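Local coordinates for protein kinase A regulatory subunit, putative (Trypanosoma cruzi, PDB 6FTF) that binds nucleoside analogues such as 7-cyano-7-deazainosine in two cyclic nucleotide-binding domains and probably regulates a cAMP-independent protein kinase A, at residues D31-N34 with L35-L39; I72-A75 with G76-T79; L102-E105 with G106-V109; G168-S171 with Y172-L175. All coordinates share one frame; numbering follows the deposited sequence.

Contact 1 of 4, residues D31-N34 with L35-L39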
loop_
_atom_site.group_PDB
_atom_site.type_symbol
_atom_site.label_atom_id
_atom_site.label_comp_id
_atom_site.label_asym_id
_atom_site.label_seq_id
_atom_site.Cartn_x
_atom_site.Cartn_y
_atom_site.Cartn_z
ATOM N N ASP A 31 -2.871 24.572 -2.379
ATOM C CA ASP A 31 -2.581 23.922 -1.104
ATOM C C ASP A 31 -3.569 22.792 -0.825
ATOM O O ASP A 31 -3.172 21.740 -0.317
ATOM C CB ASP A 31 -2.588 24.948 0.039
ATOM C CG ASP A 31 -1.327 25.810 0.087
ATOM O OD1 ASP A 31 -0.224 25.320 -0.233
ATOM O OD2 ASP A 31 -1.440 26.991 0.483
ATOM N N GLU A 32 -4.851 22.983 -1.150
ATOM C CA GLU A 32 -5.815 21.890 -0.995
ATOM C C GLU A 32 -5.477 20.726 -1.913
ATOM O O GLU A 32 -5.539 19.560 -1.503
ATOM C CB GLU A 32 -7.241 22.359 -1.288
ATOM C CG GLU A 32 -7.842 23.238 -0.222
ATOM C CD GLU A 32 -9.128 23.919 -0.670
ATOM O OE1 GLU A 32 -9.340 24.142 -1.882
ATOM O OE2 GLU A 32 -9.951 24.244 0.213
ATOM N N MET A 33 -5.152 21.016 -3.177
ATOM C CA MET A 33 -4.763 19.954 -4.097
ATOM C C MET A 33 -3.579 19.181 -3.551
ATOM O O MET A 33 -3.571 17.944 -3.579
ATOM C CB MET A 33 -4.420 20.539 -5.468
ATOM C CG MET A 33 -5.626 20.973 -6.255
ATOM S SD MET A 33 -6.757 19.604 -6.540
ATOM C CE MET A 33 -5.818 18.582 -7.659
ATOM N N ASN A 34 -2.567 19.882 -3.041
ATOM C CA ASN A 34 -1.399 19.189 -2.507
ATOM C C ASN A 34 -1.784 18.256 -1.365
ATOM O O ASN A 34 -1.318 17.112 -1.302
ATOM C CB ASN A 34 -0.359 20.197 -2.029
ATOM C CG ASN A 34 0.267 20.965 -3.171
ATOM O OD1 ASN A 34 0.177 20.558 -4.331
ATOM N ND2 ASN A 34 0.899 22.084 -2.850
ATOM N N LEU A 35 -2.607 18.741 -0.432
ATOM C CA LEU A 35 -3.019 17.938 0.713
ATOM C C LEU A 35 -3.770 16.697 0.262
ATOM O O LEU A 35 -3.463 15.572 0.681
ATOM C CB LEU A 35 -3.883 18.803 1.636
ATOM C CG LEU A 35 -4.412 18.180 2.932
ATOM C CD1 LEU A 35 -4.965 19.270 3.794
ATOM C CD2 LEU A 35 -5.497 17.131 2.748
ATOM N N ILE A 36 -4.769 16.885 -0.591
ATOM C CA ILE A 36 -5.620 15.769 -0.984
ATOM C C ILE A 36 -4.829 14.778 -1.817
ATOM O O ILE A 36 -4.929 13.561 -1.624
ATOM C CB ILE A 36 -6.856 16.269 -1.745
ATOM C CG1 ILE A 36 -7.687 17.208 -0.878
ATOM C CG2 ILE A 36 -7.673 15.119 -2.198
ATOM C CD1 ILE A 36 -8.654 18.020 -1.662
ATOM N N THR A 37 -4.026 15.258 -2.759
ATOM C CA THR A 37 -3.315 14.300 -3.594
ATOM C C THR A 37 -2.296 13.508 -2.794
ATOM O O THR A 37 -2.029 12.342 -3.123
ATOM C CB THR A 37 -2.652 14.971 -4.792
ATOM O OG1 THR A 37 -1.696 15.936 -4.338
ATOM C CG2 THR A 37 -3.701 15.615 -5.691
ATOM N N LYS A 38 -1.721 14.097 -1.743
ATOM C CA LYS A 38 -0.852 13.306 -0.884
ATOM C C LYS A 38 -1.627 12.190 -0.194
ATOM O O LYS A 38 -1.149 11.049 -0.116
ATOM C CB LYS A 38 -0.154 14.206 0.126
ATOM C CG LYS A 38 0.936 13.498 0.924
ATOM C CD LYS A 38 1.653 14.465 1.857
ATOM C CE LYS A 38 2.111 15.715 1.111
ATOM N NZ LYS A 38 3.059 15.411 -0.001
ATOM N N LEU A 39 -2.838 12.475 0.286
ATOM C CA LEU A 39 -3.644 11.405 0.858
ATOM C C LEU A 39 -3.900 10.316 -0.176
ATOM O O LEU A 39 -3.790 9.119 0.121
ATOM C CB LEU A 39 -4.979 11.943 1.369
ATOM C CG LEU A 39 -4.921 12.904 2.565
ATOM C CD1 LEU A 39 -6.292 13.503 2.816
ATOM C CD2 LEU A 39 -4.434 12.206 3.812
#
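Residues 31-39 form an unbroken run of helix 30-42, in which the backbone N-H groups of Leu35, Ile36, Thr37 and Lys38 bond to the carbonyls of Asp31, Glu32, Met33 and Asn34, each four residues earlier. Met33 O accepts from Thr37 N at 2.8 Å. In the Thr37 conformer described it carries a double load, with OG1 also donating to Met33 O over 2.9 Å. There OG1 lies between its own backbone N and carbonyl carbon (chi1 61°), which folds the hydroxyl back over the preceding turn. In the same pair of conformers the methyl CG2 faces Met33, whose chain bends at both chi2 and chi3 and brings CE to 4.1 Å from CG2, a light contact. Ile36 CG1 comes to 3.2 Å from Glu32 O. Beyond this turn, Thr37 and Ile36 rest on Ala58 of helix 51-60, and Leu35 and Ile36 reach Trp134 of strand 130-137. At the other end, Glu32 OE1 accepts from Ser29 N just ahead of the helix. In this conformer Thr37 makes the familiar i to i-4 bond of a helical threonine, its hydroxyl sharing the carbonyl already used by its own N-H.

Contact 2 of 4, residues I72-A75 with G76-T79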
loop_
_atom_site.group_PDB
_atom_site.type_symbol
_atom_site.label_atom_id
_atom_site.label_comp_id
_atom_site.label_asym_id
_atom_site.label_seq_id
_atom_site.Cartn_x
_atom_site.Cartn_y
_atom_site.Cartn_z
ATOM N N ILE A 72 -20.065 7.874 10.821
ATOM C CA ILE A 72 -19.926 8.243 9.417
ATOM C C ILE A 72 -20.910 7.446 8.569
ATOM O O ILE A 72 -21.492 7.965 7.609
ATOM C CB ILE A 72 -18.466 8.052 8.957
ATOM C CG1 ILE A 72 -17.534 8.962 9.761
ATOM C CG2 ILE A 72 -18.327 8.325 7.466
ATOM C CD1 ILE A 72 -16.066 8.743 9.522
ATOM N N MET A 73 -21.088 6.170 8.898
ATOM C CA MET A 73 -22.046 5.289 8.249
ATOM C C MET A 73 -22.408 4.218 9.264
ATOM O O MET A 73 -21.662 3.963 10.214
ATOM C CB MET A 73 -21.481 4.692 6.956
ATOM C CG MET A 73 -20.196 3.915 7.123
ATOM S SD MET A 73 -19.407 3.480 5.544
ATOM C CE MET A 73 -18.784 5.082 5.058
ATOM N N GLU A 74 -23.572 3.608 9.061
ATOM C CA GLU A 74 -24.110 2.628 9.996
ATOM C C GLU A 74 -24.499 1.359 9.262
ATOM O O GLU A 74 -25.056 1.413 8.162
ATOM C CB GLU A 74 -25.327 3.194 10.733
ATOM C CG GLU A 74 -24.995 4.400 11.600
ATOM C CD GLU A 74 -26.227 5.023 12.236
ATOM O OE1 GLU A 74 -27.037 4.271 12.822
ATOM O OE2 GLU A 74 -26.383 6.262 12.139
ATOM N N ALA A 75 -24.221 0.228 9.896
ATOM C CA ALA A 75 -24.522 -1.067 9.298
ATOM C C ALA A 75 -25.960 -1.093 8.800
ATOM O O ALA A 75 -26.887 -0.697 9.519
ATOM C CB ALA A 75 -24.303 -2.171 10.333
ATOM N N GLY A 76 -26.142 -1.531 7.551
ATOM C CA GLY A 76 -27.448 -1.664 6.935
ATOM C C GLY A 76 -27.859 -0.511 6.038
ATOM O O GLY A 76 -28.784 -0.665 5.229
ATOM N N GLN A 77 -27.205 0.641 6.161
ATOM C CA GLN A 77 -27.617 1.807 5.397
ATOM C C GLN A 77 -27.437 1.585 3.902
ATOM O O GLN A 77 -26.463 0.967 3.455
ATOM C CB GLN A 77 -26.792 3.015 5.814
ATOM C CG GLN A 77 -27.252 3.662 7.094
ATOM C CD GLN A 77 -26.472 4.922 7.399
ATOM O OE1 GLN A 77 -25.253 4.974 7.230
ATOM N NE2 GLN A 77 -27.177 5.960 7.828
ATOM N N THR A 78 -28.383 2.118 3.131
ATOM C CA THR A 78 -28.331 2.121 1.674
ATOM C C THR A 78 -28.188 3.526 1.109
ATOM O O THR A 78 -28.235 3.705 -0.114
ATOM C CB THR A 78 -29.597 1.479 1.101
ATOM O OG1 THR A 78 -30.741 2.264 1.460
ATOM C CG2 THR A 78 -29.764 0.069 1.630
ATOM N N THR A 79 -28.011 4.523 1.971
ATOM C CA THR A 79 -28.010 5.927 1.594
ATOM C C THR A 79 -26.635 6.572 1.707
ATOM O O THR A 79 -26.530 7.799 1.625
ATOM C CB THR A 79 -28.990 6.676 2.490
ATOM O OG1 THR A 79 -28.670 6.413 3.857
ATOM C CG2 THR A 79 -30.406 6.220 2.219
#
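Gln77 reaches Glu74 by setting CG anti to its own carbonyl carbon (chi1 -80°) and running on extended beyond CG, which carries the amide end back over the start of the turn. There, in the conformer described, Gln77 OE1 accepts from the backbone N of Glu74 at 2.8 Å. The N-H is aimed fairly well, at 152°, but it comes from above the amide plane, 57° out of it. Glu74 O in turn accepts from Gln77 N at 3.0 Å, closing a type II beta turn with Ala75 and Gly76 at its corners. In this conformer Glu74 is therefore gripped at both its backbone N and its O by one residue. The methylenes of Gln77 pack against the same peptide, CG lying 3.3 Å from Glu74 O, while Glu74 CB sits 3.9 Å from Gln77 CD. Gly76 supplies the positive phi that the second corner of such a turn requires. The turn leaves the end of strand 71-73 and opens the loop toward strand 82-86. Backbone bonds from Ile72 and Met73 to Val124 hold the strand to 123-126, those from Gly76 and Gln77 to Val120 fasten the turn, and Met73 reaches inward to Tyr84 and the bound nucleoside.

Contact 3 of 4, residues L102-E105 with G106-V109. With 7CI (7-cyano-7-deazainosine), chain F.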
loop_
_atom_site.group_PDB
_atom_site.type_symbol
_atom_site.label_atom_id
_atom_site.label_comp_id
_atom_site.label_asym_id
_atom_site.label_seq_id
_atom_site.Cartn_x
_atom_site.Cartn_y
_atom_site.Cartn_z
ATOM N N LEU A 102 -9.450 -0.348 13.636
ATOM C CA LEU A 102 -9.308 1.084 13.883
ATOM C C LEU A 102 -8.792 1.751 12.613
ATOM O O LEU A 102 -7.687 1.443 12.149
ATOM C CB LEU A 102 -8.338 1.358 15.033
ATOM C CG LEU A 102 -8.123 2.841 15.363
ATOM C CD1 LEU A 102 -9.341 3.424 16.033
ATOM C CD2 LEU A 102 -6.884 3.051 16.218
ATOM N N LYS A 103 -9.582 2.668 12.061
ATOM C CA LYS A 103 -9.192 3.460 10.901
ATOM C C LYS A 103 -8.530 4.754 11.359
ATOM O O LYS A 103 -9.079 5.477 12.204
ATOM C CB LYS A 103 -10.418 3.797 10.047
ATOM C CG LYS A 103 -10.998 2.604 9.264
ATOM C CD LYS A 103 -10.210 2.307 7.994
ATOM C CE LYS A 103 -10.739 1.095 7.245
ATOM N NZ LYS A 103 -10.078 0.968 5.934
ATOM N N THR A 104 -7.358 5.045 10.809
ATOM C CA THR A 104 -6.556 6.187 11.224
ATOM C C THR A 104 -6.306 7.098 10.023
ATOM O O THR A 104 -6.841 6.904 8.928
ATOM C CB THR A 104 -5.262 5.701 11.882
ATOM O OG1 THR A 104 -4.527 4.924 10.937
ATOM C CG2 THR A 104 -5.561 4.841 13.112
ATOM N N GLU A 105 -5.498 8.118 10.231
ATOM C CA GLU A 105 -5.328 9.121 9.199
ATOM C C GLU A 105 -4.812 8.486 7.914
ATOM O O GLU A 105 -3.926 7.616 7.922
ATOM C CB GLU A 105 -4.393 10.237 9.675
ATOM C CG GLU A 105 -3.047 9.780 10.189
ATOM C CD GLU A 105 -3.026 9.392 11.672
ATOM O OE1 GLU A 105 -1.903 9.201 12.183
ATOM O OE2 GLU A 105 -4.089 9.270 12.330
ATOM N N GLY A 106 -5.355 8.952 6.797
ATOM C CA GLY A 106 -4.966 8.495 5.484
ATOM C C GLY A 106 -5.732 7.306 4.968
ATOM O O GLY A 106 -5.618 6.987 3.772
ATOM N N THR A 107 -6.477 6.636 5.822
ATOM C CA THR A 107 -7.226 5.453 5.434
ATOM C C THR A 107 -8.601 5.836 4.912
ATOM O O THR A 107 -9.067 6.974 5.063
ATOM C CB THR A 107 -7.355 4.455 6.585
ATOM O OG1 THR A 107 -8.213 4.952 7.611
ATOM C CG2 THR A 107 -5.983 4.101 7.150
ATOM N N ALA A 108 -9.246 4.865 4.286
ATOM C CA ALA A 108 -10.545 5.030 3.655
ATOM C C ALA A 108 -11.619 4.238 4.381
ATOM O O ALA A 108 -11.361 3.151 4.916
ATOM C CB ALA A 108 -10.490 4.490 2.223
ATOM N N VAL A 109 -12.844 4.757 4.349
ATOM C CA VAL A 109 -14.031 3.988 4.704
ATOM C C VAL A 109 -15.077 4.150 3.614
ATOM O O VAL A 109 -15.207 5.210 2.991
ATOM C CB VAL A 109 -14.628 4.331 6.090
ATOM C CG1 VAL A 109 -13.680 3.884 7.199
ATOM C CG2 VAL A 109 -14.975 5.809 6.194
HETATM C C1 7CI F . -14.653 -0.763 6.885
HETATM N N1 7CI F . -14.620 -2.219 7.228
HETATM O O1 7CI F . -15.894 -0.228 7.319
HETATM C C2 7CI F . -13.539 -2.855 7.683
HETATM N N2 7CI F . -12.277 -2.403 7.892
HETATM O O2 7CI F . -13.913 0.644 5.185
HETATM C C3 7CI F . -11.356 -3.276 8.336
HETATM N N3 7CI F . -11.697 -4.613 8.584
HETATM O O3 7CI F . -16.128 0.271 3.843
HETATM C C4 7CI F . -12.956 -5.080 8.374
HETATM N N4 7CI F . -16.855 -6.435 7.748
HETATM C C5 7CI F . -13.943 -4.209 7.911
HETATM O O5 7CI F . -13.169 -6.304 8.614
HETATM C C6 7CI F . -15.349 -4.330 7.590
HETATM C C7 7CI F . -15.705 -3.035 7.188
HETATM C C8 7CI F . -16.172 -5.482 7.678
HETATM C C9 7CI F . -14.581 -0.522 5.448
HETATM C C10 7CI F . -15.965 -0.462 5.063
HETATM C C11 7CI F . -16.588 0.304 6.211
HETATM C C12 7CI F . -18.157 0.067 6.367
HETATM O O4 7CI F . -18.444 -1.314 6.313
#
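Lys103 bridges the two arms of the turn, its NZ donating to Ala108 O at 2.7 Å, nearly in line with the carbonyl bond (C=O...N 164°). On its way there the aliphatic chain passes over Thr107, with CD 3.3 Å from Thr107 OG1, and slides antiparallel to Val109, where Lys103 CG meets Val109 CG1 at 3.6 Å. Bending at chi2 (-80°) lets the chain turn from the strand toward the Ala108 carbonyl. The nucleoside ribose borders the same group: Val109 CA lies 3.4 Å from O2 of 7CI, and Lys103 CE approaches O2 within van der Waals distance. Strands 98-103 and 108-109 belong to the beta sandwich of a cyclic nucleotide-binding domain of the cupin type. The type II turn Thr104 to Thr107 joins its two sheets, and the strand ends flanking it line the pocket. The turn is tied at Thr104 O, which accepts from Thr107 N at 3.1 Å and from Thr107 OG1 at 2.7 Å, the hydroxyl lying in the carbonyl plane on a lone pair. Its left-handed corner falls to Gly106, with phi 89°. Further out, Lys103 NZ also bonds to Tyr172 OH, backbone bonds from Gly106 and Thr107 to Ile86 align the second arm with strand 82-86, and Asn43 ND2 donates to Gly106 O.

Contact 4 of 4, residues G168-S171 with Y172-L175. With 7CI (7-cyano-7-deazainosine), chain F.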
loop_
_atom_site.group_PDB
_atom_site.type_symbol
_atom_site.label_atom_id
_atom_site.label_comp_id
_atom_site.label_asym_id
_atom_site.label_seq_id
_atom_site.Cartn_x
_atom_site.Cartn_y
_atom_site.Cartn_z
ATOM N N GLY A 168 0.034 -12.921 9.859
ATOM C CA GLY A 168 -0.708 -12.176 10.855
ATOM C C GLY A 168 -1.757 -11.227 10.307
ATOM O O GLY A 168 -2.561 -10.717 11.097
ATOM N N LEU A 169 -1.765 -10.965 8.995
ATOM C CA LEU A 169 -2.790 -10.118 8.381
ATOM C C LEU A 169 -4.077 -10.923 8.192
ATOM O O LEU A 169 -4.038 -12.085 7.800
ATOM C CB LEU A 169 -2.314 -9.615 7.009
ATOM C CG LEU A 169 -1.088 -8.698 6.898
ATOM C CD1 LEU A 169 -0.898 -8.210 5.457
ATOM C CD2 LEU A 169 -1.146 -7.525 7.861
ATOM N N ASP A 170 -5.243 -10.307 8.471
ATOM C CA ASP A 170 -6.526 -10.945 8.150
ATOM C C ASP A 170 -6.848 -10.762 6.667
ATOM O O ASP A 170 -6.092 -10.123 5.943
ATOM C CB ASP A 170 -7.656 -10.462 9.061
ATOM C CG ASP A 170 -7.923 -8.974 8.958
ATOM O OD1 ASP A 170 -7.648 -8.345 7.917
ATOM O OD2 ASP A 170 -8.426 -8.414 9.957
ATOM N N SER A 171 -7.988 -11.311 6.204
ATOM C CA SER A 171 -8.323 -11.248 4.782
ATOM C C SER A 171 -8.372 -9.802 4.325
ATOM O O SER A 171 -7.809 -9.452 3.298
ATOM C CB SER A 171 -9.663 -11.944 4.486
ATOM O OG SER A 171 -9.903 -11.989 3.073
ATOM N N TYR A 172 -9.062 -8.952 5.102
ATOM C CA TYR A 172 -9.196 -7.533 4.770
ATOM C C TYR A 172 -7.829 -6.917 4.547
ATOM O O TYR A 172 -7.624 -6.191 3.578
ATOM C CB TYR A 172 -9.934 -6.788 5.889
ATOM C CG TYR A 172 -10.220 -5.336 5.566
ATOM C CD1 TYR A 172 -9.306 -4.329 5.875
ATOM C CD2 TYR A 172 -11.401 -4.957 4.938
ATOM C CE1 TYR A 172 -9.565 -2.996 5.575
ATOM C CE2 TYR A 172 -11.662 -3.630 4.639
ATOM C CZ TYR A 172 -10.730 -2.667 4.952
ATOM O OH TYR A 172 -10.962 -1.335 4.677
ATOM N N GLU A 173 -6.907 -7.164 5.462
ATOM C CA GLU A 173 -5.576 -6.571 5.355
ATOM C C GLU A 173 -4.769 -7.173 4.213
ATOM O O GLU A 173 -3.995 -6.473 3.559
ATOM C CB GLU A 173 -4.836 -6.727 6.678
ATOM C CG GLU A 173 -5.421 -5.888 7.780
ATOM C CD GLU A 173 -4.836 -6.201 9.143
ATOM O OE1 GLU A 173 -4.660 -7.404 9.461
ATOM O OE2 GLU A 173 -4.572 -5.224 9.899
ATOM N N LYS A 174 -4.911 -8.469 3.961
ATOM C CA LYS A 174 -4.255 -9.064 2.798
ATOM C C LYS A 174 -4.772 -8.456 1.501
ATOM O O LYS A 174 -4.007 -8.202 0.570
ATOM C CB LYS A 174 -4.440 -10.585 2.800
ATOM C CG LYS A 174 -3.692 -11.293 3.929
ATOM C CD LYS A 174 -3.739 -12.812 3.774
ATOM C CE LYS A 174 -3.097 -13.563 4.933
ATOM N NZ LYS A 174 -4.109 -13.983 5.921
ATOM N N LEU A 175 -6.075 -8.205 1.429
ATOM C CA LEU A 175 -6.644 -7.593 0.231
ATOM C C LEU A 175 -6.195 -6.146 0.076
ATOM O O LEU A 175 -6.004 -5.679 -1.055
ATOM C CB LEU A 175 -8.157 -7.682 0.271
ATOM C CG LEU A 175 -8.657 -9.125 0.132
ATOM C CD1 LEU A 175 -10.088 -9.215 0.600
ATOM C CD2 LEU A 175 -8.510 -9.639 -1.299
HETATM C C1 7CI F . -14.653 -0.763 6.885
HETATM N N1 7CI F . -14.620 -2.219 7.228
HETATM O O1 7CI F . -15.894 -0.228 7.319
HETATM C C2 7CI F . -13.539 -2.855 7.683
HETATM N N2 7CI F . -12.277 -2.403 7.892
HETATM O O2 7CI F . -13.913 0.644 5.185
HETATM C C3 7CI F . -11.356 -3.276 8.336
HETATM N N3 7CI F . -11.697 -4.613 8.584
HETATM O O3 7CI F . -16.128 0.271 3.843
HETATM C C4 7CI F . -12.956 -5.080 8.374
HETATM N N4 7CI F . -16.855 -6.435 7.748
HETATM C C5 7CI F . -13.943 -4.209 7.911
HETATM O O5 7CI F . -13.169 -6.304 8.614
HETATM C C6 7CI F . -15.349 -4.330 7.590
HETATM C C7 7CI F . -15.705 -3.035 7.188
HETATM C C8 7CI F . -16.172 -5.482 7.678
HETATM C C9 7CI F . -14.581 -0.522 5.448
HETATM C C10 7CI F . -15.965 -0.462 5.063
HETATM C C11 7CI F . -16.588 0.304 6.211
HETATM C C12 7CI F . -18.157 0.067 6.367
HETATM O O4 7CI F . -18.444 -1.314 6.313
#
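Asp170 and Glu173 grip each other's backbones at the tight end of this turn. Asp170 OD1 accepts from Glu173 N at 2.8 Å, and Glu173 OE1 accepts from Asp170 N at 3.1 Å through its anti lone pair. Asp170 manages this with CG placed between its backbone N and carbonyl carbon (chi1 61°), which tips the carboxylate over the first turn of the helix. The two carboxylates come close, OD1 of Asp170 to OE1 of Glu173 at 3.5 Å, a repulsion that the two N-H groups probably offset. Leu169 closes the buried side, its CB 3.8 Å from Glu173 CB, and packs onward against Pro270 and Val271. Lys174 belongs to this tight part too: its CG packs on Leu169 CB, and the chain stretches back along the loop until NZ donates to Leu169 O at 2.7 Å. The exposed side, with Gly168 and Ser171, is looser. Here the Ser171 side chain offers Leu175 a light OG to CD1 contact at 3.7 Å, beside the backbone bond from Leu175 N to Ser171 O. Tyr172 touches the cap through CB, but CG anti to its backbone N (chi1 -175°) swings the ring away from it and against one face of the base. C3 of 7CI stands over the ring centre, 3.2 Å above its plane, and the hydroxyl bonds to Glu111. The reciprocal bonds define a capping box, with Asp170 as N-cap of helix 171-178, and the helix start it fixes supplies the aromatic lid lying face-on over the base in the first nucleoside site.

In the fold
Three of the four contacts converge on the nucleoside bound in the first domain. Contacts 3 and 4 both touch it, their centres 15 Å apart, and are joined by a probable hydrogen bond between Lys103 NZ and Tyr172 OH at 2.8 Å, which links the beta sandwich to the helix that covers the base. Contact 2 reaches the pocket through Met73, whose CE packs 4.0 Å from Val109 CG2 of contact 3. Contact 1 lies on the side of contact 3 away from the nucleoside, touching it where Leu39 CD2 meets Gly106 CA at 4.1 Å. Contacts 1 and 4 sit on opposite sides of the chain's centre, their centres 28 Å apart.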